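Local coordinates for protein beta-glucosidase (Chaetomella raphigera, PDB 6JXG) that probably hydrolyses terminal, non-reducing beta-D-glucosyl residues to release beta-D-glucose, as a secreted glycoside hydrolase family 3 enzyme of cellulose breakdown, at residues A[97-102]-A[300-305]; A[209-214]-A[235-240]; A[377-382]-A[504-509]; A[420-425]-A[468-473]; A[634-639]-A[691-696]. All blocks are in the same frame, centred on the assembly; numbering follows the deposited sequence.

Contact 1 of 5, residues A[97-102]-A[300-305]; sequences EAKALG and GYPAVT
Y301 lies across K99, the two side chains crossing at a slant. The methylenes of the lysine pass obliquely by CE2 and CD2 of the phenol: CD of K99 is 3.6 Å from CE2 of Y301, and the oxygen end of the ring reaches back to the helix, with OH of Y301 3.4 Å from CA of K99. With its CG anti to the backbone N (chi1 169°), the lysine chain is carried past the ring and bends only at its last torsion. A long aliphatic chain with a charged end suits this partly exposed place. The phenol OH is hydrogen-bonded to the backbone O of I103. On the CE1 side of the ring, O of G102 lies in the ring plane at its edge, while CD of P302 sits over one face, offset toward the rim, 3.7 Å above the plane. Helix 84-100 belongs to the N-terminal, TIM-barrel-like domain, and G102 closes it with a Schellman motif, its N bonded to O of K99. Positive phi favours glycine there, and a CB would collide with O of P302 and O of A303. An alanine in place of Y301 would probably leave O of I103 without its phenol partner and open a gap beside the K99 methylenes. P302 settles its CG 3.2 Å from O of K99, and V304 brings CG2, anti to its carbonyl carbon, to 3.5 Å from O of L101. One water donates to both O of A100 and O of A303, joining two acceptors that could not bond directly.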
# COMPACT_ATOMS: atom_id res chain seq x y z
N GLU A 97 -17.62 -1.75 -5.58
CA GLU A 97 -17.61 -1.20 -6.92
C GLU A 97 -17.21 -2.26 -8.00
O GLU A 97 -17.80 -2.30 -9.10
CB GLU A 97 -16.74 0.07 -7.03
CG GLU A 97 -17.25 1.18 -6.14
CD GLU A 97 -16.70 2.58 -6.37
OE1 GLU A 97 -15.91 2.86 -7.32
OE2 GLU A 97 -17.07 3.44 -5.50
N ALA A 98 -16.15 -3.02 -7.72
CA ALA A 98 -15.62 -4.02 -8.64
C ALA A 98 -16.78 -5.04 -8.96
O ALA A 98 -17.09 -5.32 -10.14
CB ALA A 98 -14.43 -4.71 -8.00
N LYS A 99 -17.40 -5.60 -7.91
CA LYS A 99 -18.48 -6.56 -8.11
C LYS A 99 -19.61 -5.98 -8.96
O LYS A 99 -20.15 -6.65 -9.87
CB LYS A 99 -19.04 -7.06 -6.76
CG LYS A 99 -20.34 -7.86 -6.95
CD LYS A 99 -20.61 -8.87 -5.82
CE LYS A 99 -21.96 -9.60 -6.07
NZ LYS A 99 -22.72 -9.91 -4.79
N ALA A 100 -20.01 -4.76 -8.62
CA ALA A 100 -21.15 -4.13 -9.27
C ALA A 100 -20.89 -3.95 -10.79
O ALA A 100 -21.82 -3.94 -11.59
CB ALA A 100 -21.50 -2.83 -8.57
N LEU A 101 -19.61 -3.77 -11.18
CA LEU A 101 -19.17 -3.74 -12.55
C LEU A 101 -18.90 -5.10 -13.22
O LEU A 101 -18.50 -5.13 -14.37
CB LEU A 101 -17.87 -2.93 -12.59
CG LEU A 101 -18.10 -1.43 -12.29
CD1 LEU A 101 -16.78 -0.65 -12.26
CD2 LEU A 101 -19.06 -0.73 -13.22
N GLY A 102 -19.01 -6.20 -12.47
CA GLY A 102 -18.83 -7.52 -12.98
C GLY A 102 -17.35 -7.88 -13.04
O GLY A 102 -16.98 -8.84 -13.66
N GLY A 300 -24.88 -15.63 -9.50
CA GLY A 300 -25.52 -14.33 -9.38
C GLY A 300 -24.54 -13.16 -9.43
O GLY A 300 -24.84 -12.07 -8.91
N TYR A 301 -23.41 -13.35 -10.09
CA TYR A 301 -22.49 -12.21 -10.30
C TYR A 301 -22.91 -11.31 -11.43
O TYR A 301 -23.31 -11.79 -12.53
CB TYR A 301 -21.08 -12.75 -10.58
CG TYR A 301 -19.98 -11.90 -9.98
CD1 TYR A 301 -19.12 -11.21 -10.79
CD2 TYR A 301 -19.80 -11.83 -8.62
CE1 TYR A 301 -18.11 -10.45 -10.28
CE2 TYR A 301 -18.81 -11.02 -8.08
CZ TYR A 301 -17.94 -10.38 -8.93
OH TYR A 301 -16.95 -9.59 -8.46
N PRO A 302 -22.75 -9.99 -11.26
CA PRO A 302 -23.00 -9.10 -12.43
C PRO A 302 -22.13 -9.33 -13.68
O PRO A 302 -21.03 -9.90 -13.59
CB PRO A 302 -22.77 -7.71 -11.87
CG PRO A 302 -23.06 -7.87 -10.40
CD PRO A 302 -22.53 -9.23 -10.03
N ALA A 303 -22.66 -8.89 -14.81
CA ALA A 303 -22.01 -8.98 -16.13
C ALA A 303 -21.22 -7.71 -16.38
O ALA A 303 -21.52 -6.72 -15.80
CB ALA A 303 -23.12 -9.07 -17.19
N VAL A 304 -20.18 -7.74 -17.23
CA VAL A 304 -19.47 -6.55 -17.65
C VAL A 304 -20.25 -5.96 -18.83
O VAL A 304 -20.47 -6.68 -19.80
CB VAL A 304 -18.05 -6.94 -18.09
CG1 VAL A 304 -17.36 -5.80 -18.81
CG2 VAL A 304 -17.27 -7.38 -16.82
N THR A 305 -20.64 -4.68 -18.76
CA THR A 305 -21.37 -4.00 -19.87
C THR A 305 -20.62 -2.77 -20.36
O THR A 305 -21.14 -1.88 -21.03
CB THR A 305 -22.81 -3.64 -19.43
OG1 THR A 305 -22.79 -2.59 -18.45
CG2 THR A 305 -23.52 -4.92 -18.80
O HOH W 1 -22.30 -4.61 -14.11

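Contact 2 of 5, residues A[209-214]-A[235-240]; sequences ACENNF and AQHTTI
Three hydrogen bonds converge on the carboxylate of E211, and all come from the two consecutive residues H237 and T238. OE2 accepts twice, from N of H237 at 2.7 Å and from N of T238 at 2.8 Å; both donors stand on the same side of the carboxylate plane, raised about 40° out of it. OE1 takes the hydroxyl instead: OG1 of T238 donates to it over 2.5 Å, on the syn lone pair. The glutamate reaches these donors because its chain folds at the second torsion (chi2 -80°), curling the carboxylate over toward the other segment. Glutamate is well suited, having two acceptor oxygens for three donors. A glutamine in its place would probably either turn its NH2 toward the two backbone N-H groups, leaving both without an acceptor, or deprive the T238 hydroxyl of the oxygen it donates to.

Both segments belong to the N-terminal, TIM-barrel-like domain, and T238 is the N-cap residue of helix 239-245, so E211 grips the helix start from outside. Within E211's own segment, N212 makes a capping bond at the turn leading into helix 214-222: OD1 accepts from N of F214 in a nearly straight bond (169°).

The apolar contacts are looser. CG of E211 lies 4.0 Å from CB of H237, the carboxylate and imidazole planes being 84° apart, and the ring is stacked with Y208. SG of C210, disulfide-bonded to C199, packs against CB of A235 at 3.9 Å.

Water supplies the remaining link, accepting from N of C210 and donating to O of A235.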
# COMPACT_ATOMS: atom_id res chain seq x y z
N ALA A 209 10.61 -13.92 -12.04
CA ALA A 209 9.66 -14.34 -11.02
C ALA A 209 8.57 -15.27 -11.54
O ALA A 209 8.25 -16.29 -10.92
CB ALA A 209 9.07 -13.12 -10.34
N CYS A 210 8.04 -14.99 -12.73
CA CYS A 210 6.96 -15.83 -13.32
C CYS A 210 7.48 -17.15 -13.94
O CYS A 210 6.67 -18.01 -14.40
CB CYS A 210 6.14 -14.98 -14.31
SG CYS A 210 5.22 -13.63 -13.42
N GLU A 211 8.79 -17.35 -13.88
CA GLU A 211 9.49 -18.55 -14.36
C GLU A 211 10.23 -19.26 -13.28
O GLU A 211 10.96 -20.18 -13.50
CB GLU A 211 10.50 -18.12 -15.37
CG GLU A 211 9.97 -17.35 -16.56
CD GLU A 211 9.33 -18.20 -17.67
OE1 GLU A 211 9.80 -19.35 -17.99
OE2 GLU A 211 8.32 -17.75 -18.26
N ASN A 212 10.03 -18.81 -12.05
CA ASN A 212 10.82 -19.22 -10.89
C ASN A 212 10.06 -20.18 -10.05
O ASN A 212 8.95 -19.88 -9.55
CB ASN A 212 11.17 -17.95 -10.04
CG ASN A 212 12.23 -18.22 -9.02
OD1 ASN A 212 12.16 -19.21 -8.23
ND2 ASN A 212 13.28 -17.41 -9.06
N ASN A 213 10.67 -21.34 -9.78
CA ASN A 213 10.00 -22.37 -9.04
C ASN A 213 9.59 -21.95 -7.63
O ASN A 213 8.88 -22.69 -7.01
CB ASN A 213 10.87 -23.65 -8.91
CG ASN A 213 11.01 -24.41 -10.23
OD1 ASN A 213 10.43 -24.09 -11.26
ND2 ASN A 213 11.82 -25.41 -10.20
N PHE A 214 10.07 -20.82 -7.13
CA PHE A 214 9.56 -20.31 -5.84
C PHE A 214 8.07 -20.04 -5.73
O PHE A 214 7.51 -19.96 -4.63
CB PHE A 214 10.42 -19.21 -5.29
CG PHE A 214 10.21 -17.82 -5.82
CD1 PHE A 214 10.77 -16.77 -5.09
CD2 PHE A 214 9.57 -17.53 -7.00
CE1 PHE A 214 10.71 -15.44 -5.56
CE2 PHE A 214 9.50 -16.21 -7.47
CZ PHE A 214 10.04 -15.16 -6.74
N ALA A 235 4.73 -10.75 -18.32
CA ALA A 235 5.89 -11.11 -17.47
C ALA A 235 6.20 -12.60 -17.66
O ALA A 235 7.18 -13.12 -17.11
CB ALA A 235 5.66 -10.76 -15.99
N GLN A 236 5.40 -13.31 -18.48
CA GLN A 236 5.68 -14.73 -18.79
C GLN A 236 6.75 -14.72 -19.92
O GLN A 236 6.65 -13.91 -20.84
CB GLN A 236 4.44 -15.47 -19.30
CG GLN A 236 4.65 -16.88 -19.80
CD GLN A 236 3.36 -17.51 -20.34
OE1 GLN A 236 3.00 -18.64 -19.97
NE2 GLN A 236 2.69 -16.78 -21.19
N HIS A 237 7.73 -15.61 -19.85
CA HIS A 237 8.83 -15.65 -20.81
C HIS A 237 8.86 -16.91 -21.62
O HIS A 237 9.34 -16.87 -22.75
CB HIS A 237 10.21 -15.51 -20.12
CG HIS A 237 10.36 -14.17 -19.52
ND1 HIS A 237 10.90 -13.12 -20.20
CD2 HIS A 237 9.81 -13.65 -18.40
CE1 HIS A 237 10.78 -12.01 -19.49
NE2 HIS A 237 10.10 -12.31 -18.39
N THR A 238 8.49 -18.04 -21.04
CA THR A 238 8.51 -19.32 -21.77
C THR A 238 7.24 -20.11 -21.55
O THR A 238 6.56 -19.95 -20.55
CB THR A 238 9.71 -20.20 -21.31
OG1 THR A 238 9.47 -20.79 -20.03
CG2 THR A 238 10.98 -19.37 -21.25
N THR A 239 6.94 -21.01 -22.47
CA THR A 239 5.82 -21.92 -22.29
C THR A 239 6.06 -22.88 -21.08
O THR A 239 5.24 -23.00 -20.13
CB THR A 239 5.62 -22.77 -23.57
OG1 THR A 239 5.30 -21.93 -24.65
CG2 THR A 239 4.50 -23.82 -23.38
N ILE A 240 7.15 -23.62 -21.16
CA ILE A 240 7.40 -24.74 -20.25
C ILE A 240 7.87 -24.20 -18.88
O ILE A 240 7.43 -24.68 -17.87
CB ILE A 240 8.53 -25.68 -20.82
CG1 ILE A 240 8.05 -26.35 -22.10
CG2 ILE A 240 8.97 -26.70 -19.78
CD1 ILE A 240 9.21 -26.86 -22.98
O HOH W 2 8.59 -12.68 -14.59

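Contact 3 of 5, residues A[377-382]-A[504-509]; sequences GHLAMG and AGVSGQ
L379 meets V506 through its branched end: CD2 of the leucine lies 3.9 Å from CG1 of the valine, the two side chains running side by side in one direction. CG of L379 is anti to the backbone N (chi1 177°), which carries the two methyls toward the valine; two branched apolar residues fit a wholly buried site. The carbonyl of L379 works separately, accepting from a water that in turn accepts from N of S507, so the backbones are joined by a bridging water.

A380 provides the direct link. Its O accepts from N of G508 at 2.9 Å, in the carbonyl plane and on a lone pair, while its CB lies 3.6 Å from O of G508. The small methyl lets the backbones close up to 4.5 Å between CA of A380 and CA of V506. G508 has a positive phi, which glycine tolerates easily.

At M381, N comes 4.2 Å from CB of V506 and has no hydrogen-bonding partner in the model, a buried polar atom left unmatched.

The segments lie in loops that follow parallel strands 351-355 and 498-503 and precede helices 396-406 and 511-519, the beta-to-alpha connections of the alpha/beta sandwich that forms the C-terminal domain in family 3.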
# COMPACT_ATOMS: atom_id res chain seq x y z
N GLY A 377 -1.13 20.87 -11.35
CA GLY A 377 -2.17 21.05 -10.39
C GLY A 377 -2.10 20.10 -9.16
O GLY A 377 -1.08 19.48 -8.90
N HIS A 378 -3.21 20.06 -8.41
CA HIS A 378 -3.33 19.27 -7.21
C HIS A 378 -3.01 17.82 -7.41
O HIS A 378 -3.53 17.20 -8.31
CB HIS A 378 -4.68 19.41 -6.60
CG HIS A 378 -4.71 18.87 -5.22
ND1 HIS A 378 -3.78 19.22 -4.27
CD2 HIS A 378 -5.52 17.95 -4.64
CE1 HIS A 378 -4.04 18.56 -3.15
NE2 HIS A 378 -5.07 17.77 -3.36
N LEU A 379 -2.09 17.31 -6.60
CA LEU A 379 -1.62 15.97 -6.73
C LEU A 379 -2.38 15.04 -5.76
O LEU A 379 -2.25 15.25 -4.53
CB LEU A 379 -0.11 15.88 -6.45
CG LEU A 379 0.48 14.48 -6.48
CD1 LEU A 379 0.48 13.96 -7.92
CD2 LEU A 379 1.88 14.45 -5.99
N ALA A 380 -3.05 14.01 -6.30
CA ALA A 380 -3.87 13.15 -5.44
C ALA A 380 -3.72 11.68 -5.70
O ALA A 380 -4.33 10.84 -5.03
CB ALA A 380 -5.32 13.57 -5.51
N MET A 381 -2.76 11.37 -6.57
CA MET A 381 -2.52 10.01 -7.06
C MET A 381 -1.12 10.10 -7.78
O MET A 381 -0.90 11.09 -8.52
CB MET A 381 -3.62 9.79 -8.11
CG MET A 381 -3.75 8.42 -8.51
SD MET A 381 -5.11 8.06 -9.45
CE MET A 381 -6.50 8.57 -8.47
N GLY A 382 -0.27 9.12 -7.62
CA GLY A 382 0.83 8.85 -8.58
C GLY A 382 0.43 8.28 -9.94
O GLY A 382 -0.72 8.27 -10.31
N ALA A 504 0.47 15.97 3.90
CA ALA A 504 -0.94 15.65 3.58
C ALA A 504 -1.07 14.40 2.72
O ALA A 504 -2.18 13.88 2.55
CB ALA A 504 -1.54 16.83 2.84
N GLY A 505 0.05 13.95 2.14
CA GLY A 505 0.10 12.74 1.33
C GLY A 505 -0.56 12.85 -0.02
O GLY A 505 -0.62 13.94 -0.58
N VAL A 506 -1.13 11.74 -0.50
CA VAL A 506 -1.69 11.61 -1.83
C VAL A 506 -2.96 10.78 -1.67
O VAL A 506 -2.93 9.58 -1.43
CB VAL A 506 -0.70 11.04 -2.87
CG1 VAL A 506 0.31 12.11 -3.24
CG2 VAL A 506 0.11 9.89 -2.28
N SER A 507 -4.06 11.50 -1.70
CA SER A 507 -5.28 11.07 -1.00
C SER A 507 -6.57 11.03 -1.81
O SER A 507 -7.65 10.93 -1.24
CB SER A 507 -5.48 11.90 0.32
OG SER A 507 -5.72 13.28 0.11
N GLY A 508 -6.47 10.99 -3.14
CA GLY A 508 -7.65 10.71 -3.93
C GLY A 508 -8.63 11.86 -3.98
O GLY A 508 -8.31 13.01 -3.58
N GLN A 509 -9.86 11.53 -4.40
CA GLN A 509 -10.85 12.55 -4.79
C GLN A 509 -11.26 13.53 -3.72
O GLN A 509 -11.59 14.71 -4.04
CB GLN A 509 -12.11 11.89 -5.38
CG GLN A 509 -12.95 11.07 -4.37
CD GLN A 509 -13.97 10.19 -5.06
OE1 GLN A 509 -13.66 9.51 -6.04
NE2 GLN A 509 -15.20 10.22 -4.57
O HOH W 3 -3.85 14.38 -2.22

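Contact 4 of 5, residues A[420-425]-A[468-473]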
# COMPACT_ATOMS: atom_id res chain seq x y z
N SER A 420 8.27 34.78 -7.87
CA SER A 420 8.10 36.22 -7.72
C SER A 420 6.67 36.47 -7.37
O SER A 420 6.40 37.27 -6.52
CB SER A 420 8.50 36.97 -9.02
OG SER A 420 7.96 36.21 -10.11
N ALA A 421 5.72 35.81 -8.01
CA ALA A 421 4.31 36.00 -7.66
C ALA A 421 3.96 35.46 -6.27
O ALA A 421 3.06 35.98 -5.58
CB ALA A 421 3.41 35.31 -8.70
N ALA A 422 4.66 34.39 -5.89
CA ALA A 422 4.58 33.82 -4.55
C ALA A 422 5.00 34.82 -3.46
O ALA A 422 4.25 35.04 -2.50
CB ALA A 422 5.45 32.57 -4.47
N ALA A 423 6.18 35.42 -3.60
CA ALA A 423 6.66 36.39 -2.58
C ALA A 423 5.73 37.58 -2.55
O ALA A 423 5.40 38.16 -1.49
CB ALA A 423 8.09 36.81 -2.87
N SER A 424 5.24 37.91 -3.74
CA SER A 424 4.33 39.00 -3.87
C SER A 424 3.05 38.74 -3.11
O SER A 424 2.60 39.60 -2.33
CB SER A 424 4.04 39.31 -5.34
OG SER A 424 3.20 40.42 -5.36
N ALA A 425 2.43 37.57 -3.30
CA ALA A 425 1.20 37.29 -2.58
C ALA A 425 1.43 37.13 -1.09
O ALA A 425 0.56 37.50 -0.33
CB ALA A 425 0.53 36.01 -3.13
N GLN A 468 10.92 28.91 -0.01
CA GLN A 468 11.91 29.95 0.34
C GLN A 468 11.43 31.39 -0.05
O GLN A 468 11.57 32.33 0.75
CB GLN A 468 13.20 29.64 -0.33
CG GLN A 468 13.93 28.53 0.34
CD GLN A 468 15.07 28.00 -0.44
OE1 GLN A 468 15.10 28.10 -1.67
NE2 GLN A 468 16.06 27.45 0.26
N ALA A 469 10.81 31.51 -1.23
CA ALA A 469 10.19 32.75 -1.68
C ALA A 469 9.06 33.23 -0.77
O ALA A 469 8.91 34.44 -0.49
CB ALA A 469 9.68 32.60 -3.11
N VAL A 470 8.24 32.31 -0.31
CA VAL A 470 7.13 32.68 0.51
C VAL A 470 7.68 33.11 1.89
O VAL A 470 7.20 34.12 2.47
CB VAL A 470 6.13 31.52 0.63
CG1 VAL A 470 5.02 31.83 1.61
CG2 VAL A 470 5.50 31.29 -0.76
N ALA A 471 8.62 32.34 2.41
CA ALA A 471 9.24 32.61 3.72
C ALA A 471 9.97 33.98 3.76
O ALA A 471 9.99 34.62 4.77
CB ALA A 471 10.23 31.49 4.07
N SER A 472 10.47 34.40 2.63
CA SER A 472 11.17 35.66 2.49
C SER A 472 10.26 36.87 2.63
O SER A 472 10.76 37.96 2.90
CB SER A 472 11.94 35.70 1.13
OG SER A 472 11.06 36.04 0.04
N ALA A 473 8.95 36.71 2.50
CA ALA A 473 8.02 37.83 2.48
C ALA A 473 6.89 37.69 3.48
O ALA A 473 5.95 38.47 3.46
CB ALA A 473 7.47 37.98 1.09
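A422 and A423 form the meeting face of helix 419-427: their methyls, and O of A423, meet segment 468-473. CB of A422 lies 3.9 Å from CG2 of V470 and 4.4 Å from CB of A469, a purely apolar touch. CB of A423 comes 3.5 Å from O of A469, while the backbone O of A423 is met by CB of A473 at 3.3 Å. Alanine suits these places because its single methyl lets the helices come close: the CA atoms of A423 and V470 are 4.9 Å apart, near enough for methyls to meet backbone atoms directly.

The next shell fixes the partners. S472 turns its hydroxyl back on the chain, OG donating to O of A469 over 2.7 Å from a position tilted 34° out of the carbonyl plane, so the carbonyl that A423 touches is also held by a hydrogen bond. A473 follows, its N bonded to O of V470, which carries its methyl to the carbonyl of A423. V470 has CG1 anti to its backbone N (chi1 174°), and CG2 is the branch that faces A422.

Further out, both helices rest on a sheet: A422 and V470 each touch I355 of strand 351-355, and V470 also reaches A432 and V434 of strand 431-438. Beyond A421 and A425 lies strand 410-414. Here alanines line the seam between the helices; two neighbouring helices packed side by side on a largely parallel sheet are characteristic of an alpha/beta sandwich, in this case the C-terminal domain of a family 3 glycoside hydrolase.

Contact 5 of 5, residues A[634-639]-A[691-696]; sequences LYIGLP and GEFSLY
I636 and L695 form the apolar centre, a non-hydrogen-bonded antiparallel pair whose side chains lie side by side on one face of the sheet, CG1 of I636 4.1 Å from CD2 of L695. L634 adds its CD2, 4.3 Å from CB of L695. At the end of the ladder where strand 634-637 gives way to L638 and P639, F693 gathers a second group: CD1 of L638, in the plane of the ring at its edge, is 3.9 Å from CE1 of F693, and CD of P639 is 3.8 Å from CD1 of F693. Apolar residues suit this buried face, where L634 and I636 pack on strand 663-671 and F693 meets L710.

Y635, S694 and Y696 project from the opposite face, where G637 offers only backbone; a CB there would come tight against CB of S694. The polar part of the contact is the backbone ladder between the strands: N of Y635 reaches O of Y696 at 2.9 Å, almost straight (174°), N of Y696 bonds back to O of Y635, and G637 and S694 exchange two more, each 2.8 Å from N to the facing O.

Four backbone bonds fix the register without using any side-chain polar group, and the apolar face is consistent with packing on a second layer of the fibronectin type III-like domain.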
# COMPACT_ATOMS: atom_id res chain seq x y z
N LEU A 634 3.62 -0.42 19.54
CA LEU A 634 4.42 -1.40 20.24
C LEU A 634 5.54 -1.89 19.36
O LEU A 634 5.26 -2.43 18.27
CB LEU A 634 3.58 -2.64 20.55
CG LEU A 634 3.94 -3.66 21.62
CD1 LEU A 634 3.54 -5.07 21.33
CD2 LEU A 634 5.21 -3.50 22.39
N TYR A 635 6.77 -1.78 19.86
CA TYR A 635 8.02 -2.24 19.24
C TYR A 635 8.65 -3.30 20.19
O TYR A 635 8.58 -3.21 21.47
CB TYR A 635 9.00 -1.09 18.98
CG TYR A 635 8.47 -0.05 18.01
CD1 TYR A 635 8.75 -0.13 16.66
CD2 TYR A 635 7.60 0.95 18.44
CE1 TYR A 635 8.23 0.81 15.76
CE2 TYR A 635 7.07 1.88 17.54
CZ TYR A 635 7.35 1.78 16.20
OH TYR A 635 6.79 2.71 15.35
N ILE A 636 9.15 -4.35 19.57
CA ILE A 636 9.73 -5.48 20.30
C ILE A 636 11.20 -5.61 19.99
O ILE A 636 11.63 -5.45 18.84
CB ILE A 636 8.97 -6.74 19.97
CG1 ILE A 636 7.57 -6.55 20.59
CG2 ILE A 636 9.70 -7.98 20.45
CD1 ILE A 636 6.74 -7.77 20.65
N GLY A 637 11.99 -5.87 21.03
CA GLY A 637 13.41 -6.15 20.88
C GLY A 637 13.59 -7.59 21.22
O GLY A 637 13.02 -8.06 22.19
N LEU A 638 14.30 -8.34 20.39
CA LEU A 638 14.45 -9.76 20.64
C LEU A 638 15.56 -10.03 21.65
O LEU A 638 16.50 -9.29 21.75
CB LEU A 638 14.83 -10.45 19.34
CG LEU A 638 13.84 -11.12 18.44
CD1 LEU A 638 12.32 -10.94 18.72
CD2 LEU A 638 14.27 -10.83 17.02
N PRO A 639 15.47 -11.15 22.37
CA PRO A 639 16.55 -11.50 23.31
C PRO A 639 17.91 -11.77 22.63
O PRO A 639 17.99 -12.07 21.40
CB PRO A 639 16.03 -12.76 23.98
CG PRO A 639 15.10 -13.35 23.05
CD PRO A 639 14.47 -12.22 22.24
N GLY A 691 15.80 -15.79 28.02
CA GLY A 691 15.97 -14.37 27.91
C GLY A 691 14.55 -13.85 27.91
O GLY A 691 13.59 -14.51 28.41
N GLU A 692 14.39 -12.66 27.36
CA GLU A 692 13.19 -11.96 27.52
C GLU A 692 13.10 -11.06 26.32
O GLU A 692 14.13 -10.60 25.77
CB GLU A 692 13.25 -11.11 28.79
CG GLU A 692 14.27 -9.98 28.76
CD GLU A 692 14.23 -9.15 30.05
OE1 GLU A 692 14.41 -7.91 30.00
OE2 GLU A 692 13.95 -9.74 31.11
N PHE A 693 11.87 -10.85 25.90
CA PHE A 693 11.61 -9.86 24.84
C PHE A 693 11.58 -8.52 25.48
O PHE A 693 11.04 -8.36 26.56
CB PHE A 693 10.27 -10.16 24.18
CG PHE A 693 10.22 -11.51 23.52
CD1 PHE A 693 10.71 -11.70 22.25
CD2 PHE A 693 9.64 -12.61 24.17
CE1 PHE A 693 10.65 -12.94 21.61
CE2 PHE A 693 9.57 -13.85 23.52
CZ PHE A 693 10.11 -14.03 22.27
N SER A 694 12.12 -7.50 24.81
CA SER A 694 11.94 -6.15 25.26
C SER A 694 10.70 -5.53 24.59
O SER A 694 10.51 -5.69 23.41
CB SER A 694 13.16 -5.34 24.91
OG SER A 694 14.21 -5.83 25.63
N LEU A 695 9.85 -4.89 25.38
CA LEU A 695 8.62 -4.25 24.93
C LEU A 695 8.75 -2.73 25.07
O LEU A 695 9.09 -2.27 26.13
CB LEU A 695 7.53 -4.67 25.85
CG LEU A 695 7.33 -6.18 26.00
CD1 LEU A 695 6.21 -6.55 26.95
CD2 LEU A 695 7.09 -6.77 24.64
N TYR A 696 8.51 -1.97 23.99
CA TYR A 696 8.63 -0.54 23.96
C TYR A 696 7.32 -0.00 23.49
O TYR A 696 6.92 -0.35 22.38
CB TYR A 696 9.76 -0.05 23.07
CG TYR A 696 11.05 -0.66 23.43
CD1 TYR A 696 11.68 -0.38 24.66
CD2 TYR A 696 11.67 -1.54 22.58
CE1 TYR A 696 12.88 -0.94 24.99
CE2 TYR A 696 12.89 -2.13 22.94
CZ TYR A 696 13.48 -1.80 24.11
OH TYR A 696 14.65 -2.38 24.45

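Overall arrangement
The five contacts sample the three parts of this family 3 enzyme. Contact 2 lies in the N-terminal, TIM-barrel-like domain, and contact 1 joins a helix of that domain to a later loop; contact 2 is nested in the chain loop that contact 1 closes, although their centres lie about 31 Å apart. Contacts 3 and 4 share the C-terminal alpha/beta domain, contact 4 nested in the chain loop that contact 3 closes and about 24 Å away between centres. Contact 5, in the fibronectin-like domain, is about 37 Å from contact 3 between centres, across the chain's centre. Contacts 1 and 3 come within about 7 Å at their nearest atoms without touching. The bound sugars are attached glycans, the nearest about 8 Å from the side chain of T238.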